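Local coordinates for protein hydroalkoxylation enzyme phnH (Penicillium herquei, PDB 6JJT) that catalyses, as a homotetramer, the enantioselective hydroalkoxylation that yields (2'R)-atrovenetin in the biosynthesis of phenalenones such as herqueinone, at residues Glu27-Ala32 and Gly62-Gly67; Leu34-Ala39 and Ala51-Thr56; Thr68-Thr73 and Leu91-Asp96; Ile84-His89 and Glu104-Pro109. All blocks are in the same frame, centred on the assembly; numbering follows the deposited sequence.

Contact 1 (Glu27-Ala32 and Gly62-Gly67); sequences EFLFSA and GPNFDG
Gly62 brings its bare CA up to strand 27-32, only 4.6 Å from Phe30 CA and 4.3 Å from Phe28 CE2. With phi at 133° its backbone takes a path suited to glycine, and having no side chain lets the two backbones come this close. Pro63 follows, its side chain crossing that of Phe28 at about a right angle; CD is the atom that touches, 3.8 Å from Phe28 CE2 and as near to Phe28 CD2. Proline suits the turn here, being compact and locked in phi, while Phe28 also packs on Pro21 of the second subunit.

Asn64 supplies the polar link. Its CG stands beside the backbone N and opposite the carbonyl carbon (chi1 -59°), so that ND2 can donate to Leu29 O at 2.9 Å, with that oxygen close to the amide plane. The same ND2 lies 3.7 Å from Leu29 CD1, which lets the amide serve as packing surface too. The carbonyl it grips belongs to a classic beta bulge: Leu29 and Phe30 both face Tyr145 on strand 142-148, the neighbour that helps close the barrel.

Phe65 is buried beside the bulge. Its CZ sits over one face of the Phe30 ring, 3.6 Å from Phe30 CG, and the two ring planes are inclined at 41°. The adjoining CE1 meets Leu29 CG at 4.1 Å. Ile60, Tyr122 and Leu125 also pack on Phe65, a setting in which a large apolar ring is at home.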
loop_
_atom_site.group_PDB
_atom_site.type_symbol
_atom_site.label_atom_id
_atom_site.label_comp_id
_atom_site.label_asym_id
_atom_site.label_seq_id
_atom_site.Cartn_x
_atom_site.Cartn_y
_atom_site.Cartn_z
ATOM N N GLU D 27 -0.389 27.409 0.764
ATOM C CA GLU D 27 0.736 28.132 1.339
ATOM C C GLU D 27 2.014 27.392 0.977
ATOM O O GLU D 27 2.058 26.167 1.048
ATOM C CB GLU D 27 0.605 28.199 2.862
ATOM C CG GLU D 27 -0.273 29.331 3.388
ATOM C CD GLU D 27 -0.099 30.683 2.700
ATOM O OE1 GLU D 27 1.061 31.181 2.606
ATOM O OE2 GLU D 27 -1.124 31.233 2.224
ATOM N N PHE D 28 3.064 28.097 0.564
ATOM C CA PHE D 28 4.306 27.430 0.189
ATOM C C PHE D 28 4.888 26.702 1.390
ATOM O O PHE D 28 4.930 27.191 2.516
ATOM C CB PHE D 28 5.314 28.462 -0.345
ATOM C CG PHE D 28 6.618 27.806 -0.735
ATOM C CD1 PHE D 28 6.691 26.869 -1.761
ATOM C CD2 PHE D 28 7.763 28.068 -0.003
ATOM C CE1 PHE D 28 7.901 26.274 -2.093
ATOM C CE2 PHE D 28 8.969 27.444 -0.308
ATOM C CZ PHE D 28 9.030 26.539 -1.345
ATOM N N LEU D 29 5.224 25.411 1.183
ATOM C CA LEU D 29 5.674 24.584 2.293
ATOM C C LEU D 29 7.174 24.293 2.226
ATOM O O LEU D 29 7.822 24.448 3.254
ATOM C CB LEU D 29 4.876 23.265 2.307
ATOM C CG LEU D 29 5.094 22.340 3.506
ATOM C CD1 LEU D 29 4.729 22.972 4.837
ATOM C CD2 LEU D 29 4.388 20.994 3.305
ATOM N N PHE D 30 7.669 23.766 1.088
ATOM C CA PHE D 30 9.085 23.389 1.010
ATOM C C PHE D 30 9.433 23.114 -0.424
ATOM O O PHE D 30 8.558 22.864 -1.235
ATOM C CB PHE D 30 9.479 22.164 1.870
ATOM C CG PHE D 30 9.028 20.790 1.401
ATOM C CD1 PHE D 30 7.684 20.401 1.479
ATOM C CD2 PHE D 30 9.963 19.861 0.939
ATOM C CE1 PHE D 30 7.296 19.121 1.077
ATOM C CE2 PHE D 30 9.577 18.569 0.581
ATOM C CZ PHE D 30 8.234 18.198 0.638
ATOM N N SER D 31 10.752 23.129 -0.722
ATOM C CA SER D 31 11.260 22.618 -1.972
ATOM C C SER D 31 12.167 21.425 -1.669
ATOM O O SER D 31 12.719 21.272 -0.581
ATOM C CB SER D 31 12.029 23.680 -2.717
ATOM O OG SER D 31 13.160 23.999 -1.931
ATOM N N ALA D 32 12.316 20.600 -2.704
ATOM C CA ALA D 32 13.188 19.445 -2.628
ATOM C C ALA D 32 13.995 19.414 -3.915
ATOM O O ALA D 32 13.440 19.573 -5.010
ATOM C CB ALA D 32 12.390 18.160 -2.478
ATOM N N GLY D 62 13.134 25.811 2.611
ATOM C CA GLY D 62 11.891 26.554 2.716
ATOM C C GLY D 62 11.714 27.122 4.118
ATOM O O GLY D 62 12.567 26.933 4.974
ATOM N N PRO D 63 10.596 27.836 4.365
ATOM C CA PRO D 63 10.412 28.599 5.608
ATOM C C PRO D 63 10.077 27.810 6.875
ATOM O O PRO D 63 10.068 28.372 7.962
ATOM C CB PRO D 63 9.251 29.541 5.243
ATOM C CG PRO D 63 8.482 28.843 4.132
ATOM C CD PRO D 63 9.525 28.051 3.380
ATOM N N ASN D 64 9.822 26.501 6.736
ATOM C CA ASN D 64 9.189 25.732 7.797
ATOM C C ASN D 64 10.163 24.687 8.343
ATOM O O ASN D 64 10.202 24.423 9.549
ATOM C CB ASN D 64 7.929 25.024 7.283
ATOM C CG ASN D 64 6.857 25.940 6.722
ATOM O OD1 ASN D 64 6.074 26.543 7.461
ATOM N ND2 ASN D 64 6.758 26.000 5.411
ATOM N N PHE D 65 10.907 24.062 7.417
ATOM C CA PHE D 65 11.875 23.027 7.747
ATOM C C PHE D 65 12.892 22.958 6.609
ATOM O O PHE D 65 12.589 23.222 5.442
ATOM C CB PHE D 65 11.172 21.700 8.090
ATOM C CG PHE D 65 10.309 21.141 6.986
ATOM C CD1 PHE D 65 8.969 21.500 6.849
ATOM C CD2 PHE D 65 10.835 20.227 6.082
ATOM C CE1 PHE D 65 8.191 20.983 5.815
ATOM C CE2 PHE D 65 10.059 19.713 5.049
ATOM C CZ PHE D 65 8.733 20.088 4.911
ATOM N N ASP D 66 14.126 22.628 6.973
ATOM C CA ASP D 66 15.161 22.413 5.983
ATOM C C ASP D 66 15.992 21.221 6.436
ATOM O O ASP D 66 16.011 20.899 7.623
ATOM C CB ASP D 66 16.017 23.664 5.828
ATOM C CG ASP D 66 16.902 23.827 7.043
ATOM O OD1 ASP D 66 16.361 23.722 8.176
ATOM O OD2 ASP D 66 18.120 23.990 6.857
ATOM N N GLY D 67 16.700 20.621 5.479
ATOM C CA GLY D 67 17.483 19.440 5.786
ATOM C C GLY D 67 17.903 18.655 4.547
ATOM O O GLY D 67 18.106 19.220 3.474
#

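Contact 2 (Leu34-Ala39 and Ala51-Thr56); sequences LTKGPA and ALQTLT
The flat group carrying this contact is the Gln53 amide, set across the Lys36 side chain at about a right angle. Over one face of the amide lies Lys36 CD, 3.7 Å from Gln53 OE1, while the edge bearing NE2 donates to Gly37 O at 2.8 Å, with the oxygen nearly in the amide plane and the bond running almost straight out from that carbonyl. Gln53 reaches so far because CG is anti to the backbone N (chi1 -172°) and the chain stays extended beyond it; glutamine has the length and the N-H for the task.

Beyond this, Lys36 and Leu55 point the same way side by side, and the aliphatic part of the lysine covers the leucine, with Lys36 CE 3.5 Å from Leu55 CD2. They form a non-hydrogen-bonded pair in the antiparallel hairpin of strands 26-44 and 48-61, two neighbours in the closed barrel. Main-chain bonds bracket the pair: Thr56 N donates to Thr35 O, and Gly37 N to Thr54 O at 2.9 Å.

Past Gly37 the ladder changes: with Gly37 O bonded to the Gln53 amide, Thr54 N turns to a water, which accepts from it at 2.9 Å and donates to Pro38 O at 2.6 Å. Toward the opposite end, Thr35 OG1 and Thr56 OG1 share a hydrogen bond of 2.9 Å; threonine combines a branched, strand-compatible shape with a hydroxyl that can give or receive. A second water sits 2.8 Å from Thr56 OG1 and bonds weakly to Lys36 O.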
loop_
_atom_site.group_PDB
_atom_site.type_symbol
_atom_site.label_atom_id
_atom_site.label_comp_id
_atom_site.label_asym_id
_atom_site.label_seq_id
_atom_site.Cartn_x
_atom_site.Cartn_y
_atom_site.Cartn_z
ATOM N N LEU D 34 16.376 16.789 -5.515
ATOM C CA LEU D 34 16.595 15.396 -5.186
ATOM C C LEU D 34 17.674 14.819 -6.092
ATOM O O LEU D 34 17.878 15.270 -7.218
ATOM C CB LEU D 34 15.261 14.668 -5.399
ATOM C CG LEU D 34 14.110 15.029 -4.452
ATOM C CD1 LEU D 34 12.813 14.399 -4.934
ATOM C CD2 LEU D 34 14.419 14.636 -3.017
ATOM N N THR D 35 18.368 13.803 -5.569
ATOM C CA THR D 35 19.272 12.993 -6.383
ATOM C C THR D 35 18.716 11.568 -6.405
ATOM O O THR D 35 18.184 11.083 -5.391
ATOM C CB THR D 35 20.743 13.068 -5.938
ATOM O OG1 THR D 35 20.893 12.578 -4.614
ATOM C CG2 THR D 35 21.307 14.483 -5.993
ATOM N N LYS D 36 18.846 10.908 -7.553
ATOM C CA LYS D 36 18.263 9.587 -7.717
ATOM C C LYS D 36 19.277 8.652 -8.333
ATOM O O LYS D 36 20.144 9.097 -9.094
ATOM C CB LYS D 36 17.028 9.708 -8.609
ATOM C CG LYS D 36 15.946 10.601 -8.034
ATOM C CD LYS D 36 14.626 10.542 -8.751
ATOM C CE LYS D 36 13.542 11.240 -7.948
ATOM N NZ LYS D 36 12.192 11.035 -8.541
ATOM N N GLY D 37 19.155 7.369 -8.008
ATOM C CA GLY D 37 19.871 6.303 -8.690
ATOM C C GLY D 37 19.331 6.059 -10.091
ATOM O O GLY D 37 18.390 6.717 -10.544
ATOM N N PRO D 38 19.873 5.023 -10.797
ATOM C CA PRO D 38 19.337 4.574 -12.086
ATOM C C PRO D 38 17.874 4.107 -11.945
ATOM O O PRO D 38 17.487 3.580 -10.896
ATOM C CB PRO D 38 20.245 3.351 -12.417
ATOM C CG PRO D 38 21.463 3.527 -11.543
ATOM C CD PRO D 38 20.965 4.182 -10.284
ATOM N N ALA D 39 17.079 4.261 -12.996
ATOM C CA ALA D 39 15.729 3.690 -13.049
ATOM C C ALA D 39 15.847 2.242 -13.526
ATOM O O ALA D 39 16.195 1.988 -14.675
ATOM C CB ALA D 39 14.854 4.506 -13.972
ATOM N N ALA D 51 9.139 0.520 -13.004
ATOM C CA ALA D 51 10.518 0.700 -12.581
ATOM C C ALA D 51 10.593 0.973 -11.093
ATOM O O ALA D 51 9.642 1.468 -10.451
ATOM C CB ALA D 51 11.127 1.865 -13.333
ATOM N N LEU D 52 11.754 0.643 -10.528
ATOM C CA LEU D 52 12.120 1.016 -9.177
ATOM C C LEU D 52 13.314 1.959 -9.262
ATOM O O LEU D 52 14.209 1.703 -10.119
ATOM C CB LEU D 52 12.495 -0.231 -8.360
ATOM C CG LEU D 52 13.039 0.070 -6.944
ATOM C CD1 LEU D 52 12.678 -1.024 -5.929
ATOM C CD2 LEU D 52 14.557 0.278 -6.922
ATOM N N GLN D 53 13.331 3.058 -8.491
ATOM C CA GLN D 53 14.416 4.023 -8.530
ATOM C C GLN D 53 14.710 4.461 -7.101
ATOM O O GLN D 53 13.808 4.886 -6.378
ATOM C CB GLN D 53 13.989 5.209 -9.378
ATOM C CG GLN D 53 15.132 6.186 -9.626
ATOM C CD GLN D 53 14.854 7.174 -10.728
ATOM O OE1 GLN D 53 13.751 7.654 -10.869
ATOM N NE2 GLN D 53 15.880 7.513 -11.504
ATOM N N THR D 54 15.978 4.386 -6.703
ATOM C CA THR D 54 16.408 4.831 -5.388
ATOM C C THR D 54 16.435 6.362 -5.325
ATOM O O THR D 54 16.856 7.006 -6.315
ATOM C CB THR D 54 17.774 4.181 -5.081
ATOM O OG1 THR D 54 17.540 2.771 -5.028
ATOM C CG2 THR D 54 18.403 4.646 -3.794
ATOM N N LEU D 55 16.121 6.950 -4.170
ATOM C CA LEU D 55 16.387 8.347 -3.882
ATOM C C LEU D 55 17.677 8.344 -3.063
ATOM O O LEU D 55 17.723 7.748 -2.006
ATOM C CB LEU D 55 15.259 8.987 -3.058
ATOM C CG LEU D 55 13.859 9.065 -3.669
ATOM C CD1 LEU D 55 13.188 10.312 -3.108
ATOM C CD2 LEU D 55 13.850 9.094 -5.188
ATOM N N THR D 56 18.741 8.921 -3.625
ATOM C CA THR D 56 20.072 8.822 -3.031
ATOM C C THR D 56 20.396 9.980 -2.090
ATOM O O THR D 56 21.325 9.880 -1.293
ATOM C CB THR D 56 21.148 8.609 -4.103
ATOM O OG1 THR D 56 21.015 9.735 -4.962
ATOM C CG2 THR D 56 20.998 7.300 -4.857
HETATM O O HOH W 1 22.685 9.729 -7.168
HETATM O O HOH W 2 18.012 3.307 -8.406
#

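Contact 3 (Thr68-Thr73 and Leu91-Asp96); sequences TVIGGT and LIQTSD
The hairpin of strands 67-79 and 84-94 brings Ile70 against Leu91 and Gln93. Ile70 and Leu91 lie side by side and point the same way, Ile70 CG1 standing 3.8 Å from Leu91 CD1. That same CG1 is 3.8 Å from Gln93 CB, so the isoleucine touches two alternate residues of the partner strand. Leu91 turns its branch there because CG is anti to the backbone N (chi1 -174°). Tyr40 of the third subunit packs on all three residues, making this face of the hairpin part of a tetramer interface, where Ile70 and Leu91 offer the tyrosine apolar surface and Gln93 its aliphatic chain.

Thr68 and Gln93 are a hydrogen-bonded pair, with Thr68 N donating to Gln93 O at 3.0 Å and Gln93 N returning a bond to Thr68 O. A water spans Gln93 O and Thr68 OG1, the latter at 2.8 Å. Further along the antiparallel barrel strands the regular ladder slips. Ile70 N gives its hydrogen to Leu91 O at 2.9 Å, yet Leu91 N donates to Gly71 O at 3.0 Å, so two residues stand opposite one, in the manner of a beta bulge.

Between these bonds, Val69 and Ile92 are a non-hydrogen-bonded pair turned to the opposite face. Their side chains barely meet, Val69 CG2 being 4.5 Å from Ile92 CG1; both pack instead on Ile60, as suits buried beta-branched residues.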
loop_
_atom_site.group_PDB
_atom_site.type_symbol
_atom_site.label_atom_id
_atom_site.label_comp_id
_atom_site.label_asym_id
_atom_site.label_seq_id
_atom_site.Cartn_x
_atom_site.Cartn_y
_atom_site.Cartn_z
ATOM N N THR D 68 18.045 17.336 4.752
ATOM C CA THR D 68 18.462 16.526 3.626
ATOM C C THR D 68 17.607 15.259 3.582
ATOM O O THR D 68 17.019 14.858 4.579
ATOM C CB THR D 68 19.959 16.173 3.718
ATOM O OG1 THR D 68 20.105 15.372 4.882
ATOM C CG2 THR D 68 20.845 17.406 3.875
ATOM N N VAL D 69 17.633 14.629 2.422
ATOM C CA VAL D 69 16.961 13.351 2.262
ATOM C C VAL D 69 18.022 12.284 2.514
ATOM O O VAL D 69 19.063 12.247 1.845
ATOM C CB VAL D 69 16.398 13.242 0.825
ATOM C CG1 VAL D 69 15.916 11.829 0.524
ATOM C CG2 VAL D 69 15.298 14.258 0.548
ATOM N N ILE D 70 17.741 11.401 3.466
ATOM C CA ILE D 70 18.593 10.289 3.858
ATOM C C ILE D 70 18.559 9.155 2.841
ATOM O O ILE D 70 19.554 8.466 2.594
ATOM C CB ILE D 70 18.169 9.782 5.255
ATOM C CG1 ILE D 70 18.398 10.852 6.328
ATOM C CG2 ILE D 70 18.805 8.452 5.623
ATOM C CD1 ILE D 70 19.832 11.329 6.453
ATOM N N GLY D 71 17.362 8.912 2.292
ATOM C CA GLY D 71 17.213 7.788 1.388
ATOM C C GLY D 71 15.735 7.515 1.181
ATOM O O GLY D 71 14.901 8.046 1.900
ATOM N N GLY D 72 15.433 6.740 0.163
ATOM C CA GLY D 72 14.077 6.230 -0.042
ATOM C C GLY D 72 14.004 5.554 -1.393
ATOM O O GLY D 72 15.039 5.352 -2.035
ATOM N N THR D 73 12.826 5.119 -1.783
ATOM C CA THR D 73 12.607 4.400 -3.028
ATOM C C THR D 73 11.310 4.876 -3.663
ATOM O O THR D 73 10.309 5.097 -2.970
ATOM C CB THR D 73 12.501 2.888 -2.764
ATOM O OG1 THR D 73 13.744 2.437 -2.216
ATOM C CG2 THR D 73 12.123 2.053 -3.975
ATOM N N LEU D 91 12.972 9.580 3.591
ATOM C CA LEU D 91 13.104 10.110 4.946
ATOM C C LEU D 91 13.904 11.415 4.874
ATOM O O LEU D 91 15.008 11.454 4.313
ATOM C CB LEU D 91 13.818 9.004 5.740
ATOM C CG LEU D 91 14.041 9.092 7.245
ATOM C CD1 LEU D 91 14.923 10.210 7.746
ATOM C CD2 LEU D 91 12.861 8.677 8.104
ATOM N N ILE D 92 13.334 12.468 5.459
ATOM C CA ILE D 92 14.020 13.753 5.630
ATOM C C ILE D 92 14.608 13.775 7.022
ATOM O O ILE D 92 13.910 13.466 7.993
ATOM C CB ILE D 92 13.030 14.931 5.456
ATOM C CG1 ILE D 92 12.554 15.001 4.010
ATOM C CG2 ILE D 92 13.694 16.253 5.883
ATOM C CD1 ILE D 92 11.490 16.064 3.768
ATOM N N GLN D 93 15.897 14.072 7.112
ATOM C CA GLN D 93 16.434 14.469 8.410
ATOM C C GLN D 93 16.669 15.989 8.387
ATOM O O GLN D 93 17.389 16.505 7.520
ATOM C CB GLN D 93 17.693 13.655 8.725
ATOM C CG GLN D 93 18.203 13.898 10.141
ATOM C CD GLN D 93 19.183 12.830 10.573
ATOM O OE1 GLN D 93 18.867 11.835 11.239
ATOM N NE2 GLN D 93 20.433 12.992 10.161
ATOM N N THR D 94 16.032 16.710 9.319
ATOM C CA THR D 94 16.144 18.155 9.314
ATOM C C THR D 94 17.521 18.567 9.830
ATOM O O THR D 94 18.210 17.784 10.460
ATOM C CB THR D 94 15.036 18.778 10.179
ATOM O OG1 THR D 94 15.275 18.337 11.506
ATOM C CG2 THR D 94 13.630 18.377 9.771
ATOM N N SER D 95 17.836 19.855 9.626
ATOM C CA SER D 95 19.097 20.454 10.090
ATOM C C SER D 95 19.296 20.253 11.593
ATOM O O SER D 95 20.418 20.026 12.042
ATOM C CB SER D 95 19.168 21.918 9.725
ATOM O OG SER D 95 17.989 22.581 10.125
ATOM N N ASP D 96 18.200 20.230 12.362
ATOM C CA ASP D 96 18.302 20.037 13.804
ATOM C C ASP D 96 18.053 18.586 14.233
ATOM O O ASP D 96 17.881 18.299 15.415
ATOM C CB ASP D 96 17.483 21.093 14.563
ATOM C CG ASP D 96 16.025 21.247 14.135
ATOM O OD1 ASP D 96 15.586 20.593 13.150
ATOM O OD2 ASP D 96 15.323 22.040 14.787
HETATM O O HOH W 3 20.053 16.769 7.336
#

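Contact 4 (Ile84-His89 and Glu104-Pro109); sequences IRADAH and ESAAIP
Ile84 meets Ile108 through side chain and backbone: Ile84 CG2 lies 3.9 Å from Ile108 CG1, and Ile108 N donates to Ile84 O at 2.8 Å. CG2 reaches across because it is anti to the backbone N, leaving CG1 beside that nitrogen (chi1 -54°).

Arg85 contributes mostly backbone, its CA resting 3.4 Å from Ala106 O, while its extended side chain carries NH1 to Phe115 O of the second subunit. Ala86 and Ala106 exchange two main-chain bonds, Ala106 N reaching Ala86 O at 2.8 Å. Ala86 CB also touches Ile108 CG1 at 4.2 Å; methyl groups leave room for the bulkier isoleucine.

Asp87 turns to the face of Ser105, and its OD1 lies 3.4 Å from Ser105 CB, a small side chain that accommodates the carboxylate. Ala88 closes the series with a pair of bonds to Glu104, of which Ala88 N to Glu104 O measures 2.9 Å. The Glu104 carboxylate itself is held by Tyr90 through OE2.

Such alternating hydrogen-bonded and non-hydrogen-bonded pairs, with segments 84-89 and 104-107 running at 171° to each other, are the regular ladder of an antiparallel hairpin. Strands 84-94 and 99-107 form this one in the DUF3237 beta-barrel.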
loop_
_atom_site.group_PDB
_atom_site.type_symbol
_atom_site.label_atom_id
_atom_site.label_comp_id
_atom_site.label_asym_id
_atom_site.label_seq_id
_atom_site.Cartn_x
_atom_site.Cartn_y
_atom_site.Cartn_z
ATOM N N ILE D 84 1.495 8.348 -16.030
ATOM C CA ILE D 84 2.645 7.921 -15.238
ATOM C C ILE D 84 2.300 8.041 -13.759
ATOM O O ILE D 84 2.101 9.154 -13.219
ATOM C CB ILE D 84 3.873 8.791 -15.533
ATOM C CG1 ILE D 84 4.207 8.847 -17.034
ATOM C CG2 ILE D 84 5.013 8.243 -14.707
ATOM C CD1 ILE D 84 5.158 9.987 -17.428
ATOM N N ARG D 85 2.149 6.901 -13.076
ATOM C CA ARG D 85 1.809 6.901 -11.662
ATOM C C ARG D 85 3.080 6.593 -10.862
ATOM O O ARG D 85 3.890 5.765 -11.310
ATOM C CB ARG D 85 0.759 5.832 -11.399
ATOM C CG ARG D 85 -0.593 6.122 -12.045
ATOM C CD ARG D 85 -1.655 5.203 -11.521
ATOM N NE ARG D 85 -2.971 5.663 -12.030
ATOM C CZ ARG D 85 -3.539 5.271 -13.173
ATOM N NH1 ARG D 85 -4.693 5.811 -13.506
ATOM N NH2 ARG D 85 -2.925 4.446 -14.004
ATOM N N ALA D 86 3.308 7.289 -9.751
ATOM C CA ALA D 86 4.487 6.971 -8.953
ATOM C C ALA D 86 4.093 6.986 -7.504
ATOM O O ALA D 86 3.190 7.719 -7.087
ATOM C CB ALA D 86 5.665 7.897 -9.252
ATOM N N ASP D 87 4.740 6.152 -6.692
ATOM C CA ASP D 87 4.563 6.113 -5.241
ATOM C C ASP D 87 5.933 5.993 -4.590
ATOM O O ASP D 87 6.696 5.086 -5.007
ATOM C CB ASP D 87 3.731 4.898 -4.859
ATOM C CG ASP D 87 2.271 4.996 -5.311
ATOM O OD1 ASP D 87 1.474 5.627 -4.566
ATOM O OD2 ASP D 87 1.943 4.466 -6.415
ATOM N N ALA D 88 6.255 6.890 -3.639
ATOM C CA ALA D 88 7.605 6.896 -3.063
ATOM C C ALA D 88 7.507 7.067 -1.561
ATOM O O ALA D 88 6.549 7.633 -1.055
ATOM C CB ALA D 88 8.402 8.042 -3.661
ATOM N N HIS D 89 8.508 6.559 -0.867
ATOM C CA HIS D 89 8.731 6.886 0.515
ATOM C C HIS D 89 10.163 7.351 0.632
ATOM O O HIS D 89 11.066 6.729 0.032
ATOM C CB HIS D 89 8.597 5.673 1.456
ATOM C CG HIS D 89 7.248 5.082 1.491
ATOM N ND1 HIS D 89 6.987 3.946 0.788
ATOM C CD2 HIS D 89 6.122 5.414 2.163
ATOM C CE1 HIS D 89 5.723 3.583 1.042
ATOM N NE2 HIS D 89 5.185 4.494 1.838
ATOM N N GLU D 104 4.866 9.939 -0.828
ATOM C CA GLU D 104 4.405 10.618 -2.013
ATOM C C GLU D 104 3.613 9.679 -2.896
ATOM O O GLU D 104 3.897 8.493 -3.012
ATOM C CB GLU D 104 5.576 11.106 -2.865
ATOM C CG GLU D 104 6.381 12.246 -2.261
ATOM C CD GLU D 104 7.369 12.954 -3.183
ATOM O OE1 GLU D 104 7.638 12.375 -4.258
ATOM O OE2 GLU D 104 7.796 14.090 -2.804
ATOM N N SER D 105 2.590 10.215 -3.527
ATOM C CA SER D 105 1.796 9.506 -4.526
ATOM C C SER D 105 1.503 10.480 -5.658
ATOM O O SER D 105 1.086 11.617 -5.375
ATOM C CB SER D 105 0.539 8.878 -3.973
ATOM O OG SER D 105 -0.230 9.854 -3.262
ATOM N N ALA D 106 1.690 10.083 -6.906
ATOM C CA ALA D 106 1.758 11.077 -7.972
ATOM C C ALA D 106 1.069 10.605 -9.227
ATOM O O ALA D 106 1.179 9.449 -9.577
ATOM C CB ALA D 106 3.214 11.409 -8.278
ATOM N N ALA D 107 0.353 11.528 -9.902
ATOM C CA ALA D 107 0.039 11.418 -11.311
ATOM C C ALA D 107 0.997 12.365 -12.008
ATOM O O ALA D 107 0.747 13.579 -12.084
ATOM C CB ALA D 107 -1.420 11.815 -11.543
ATOM N N ILE D 108 2.181 11.850 -12.343
ATOM C CA ILE D 108 3.302 12.709 -12.702
ATOM C C ILE D 108 2.829 13.653 -13.811
ATOM O O ILE D 108 2.186 13.239 -14.772
ATOM C CB ILE D 108 4.478 11.804 -13.155
ATOM C CG1 ILE D 108 5.097 10.993 -12.001
ATOM C CG2 ILE D 108 5.577 12.524 -13.971
ATOM C CD1 ILE D 108 5.822 11.817 -10.977
ATOM N N PRO D 109 3.183 14.960 -13.726
ATOM C CA PRO D 109 4.134 15.517 -12.774
ATOM C C PRO D 109 3.581 16.103 -11.487
ATOM O O PRO D 109 4.277 16.853 -10.818
ATOM C CB PRO D 109 4.723 16.687 -13.604
ATOM C CG PRO D 109 3.541 17.197 -14.394
ATOM C CD PRO D 109 2.803 15.930 -14.771
HETATM O O HOH W 4 0.334 10.905 -15.275
HETATM O O HOH W 5 1.885 6.156 -1.900
#

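From the N terminus, strand 26-44 supplies the first halves of contacts 1 and 2. Contact 2 closes first, as a hairpin with strand 48-61; contact 1 closes later, around it, when the loop at 62-67 returns to the start of the first strand. Contact 3 follows in series, joining strands 67-79 and 84-94. Contact 4 begins before contact 3 has closed, so the two cross, sharing strand 84-94 and extending the sheet to strand 99-107. Probable hydrogen bonds link them: Asp66 OD1 with Ser95 OG (contacts 1 and 3), Leu55 N with Gly72 O (2 and 3), and Thr73 N with His89 O (3 and 4). Together they tie five consecutive strands of the barrel.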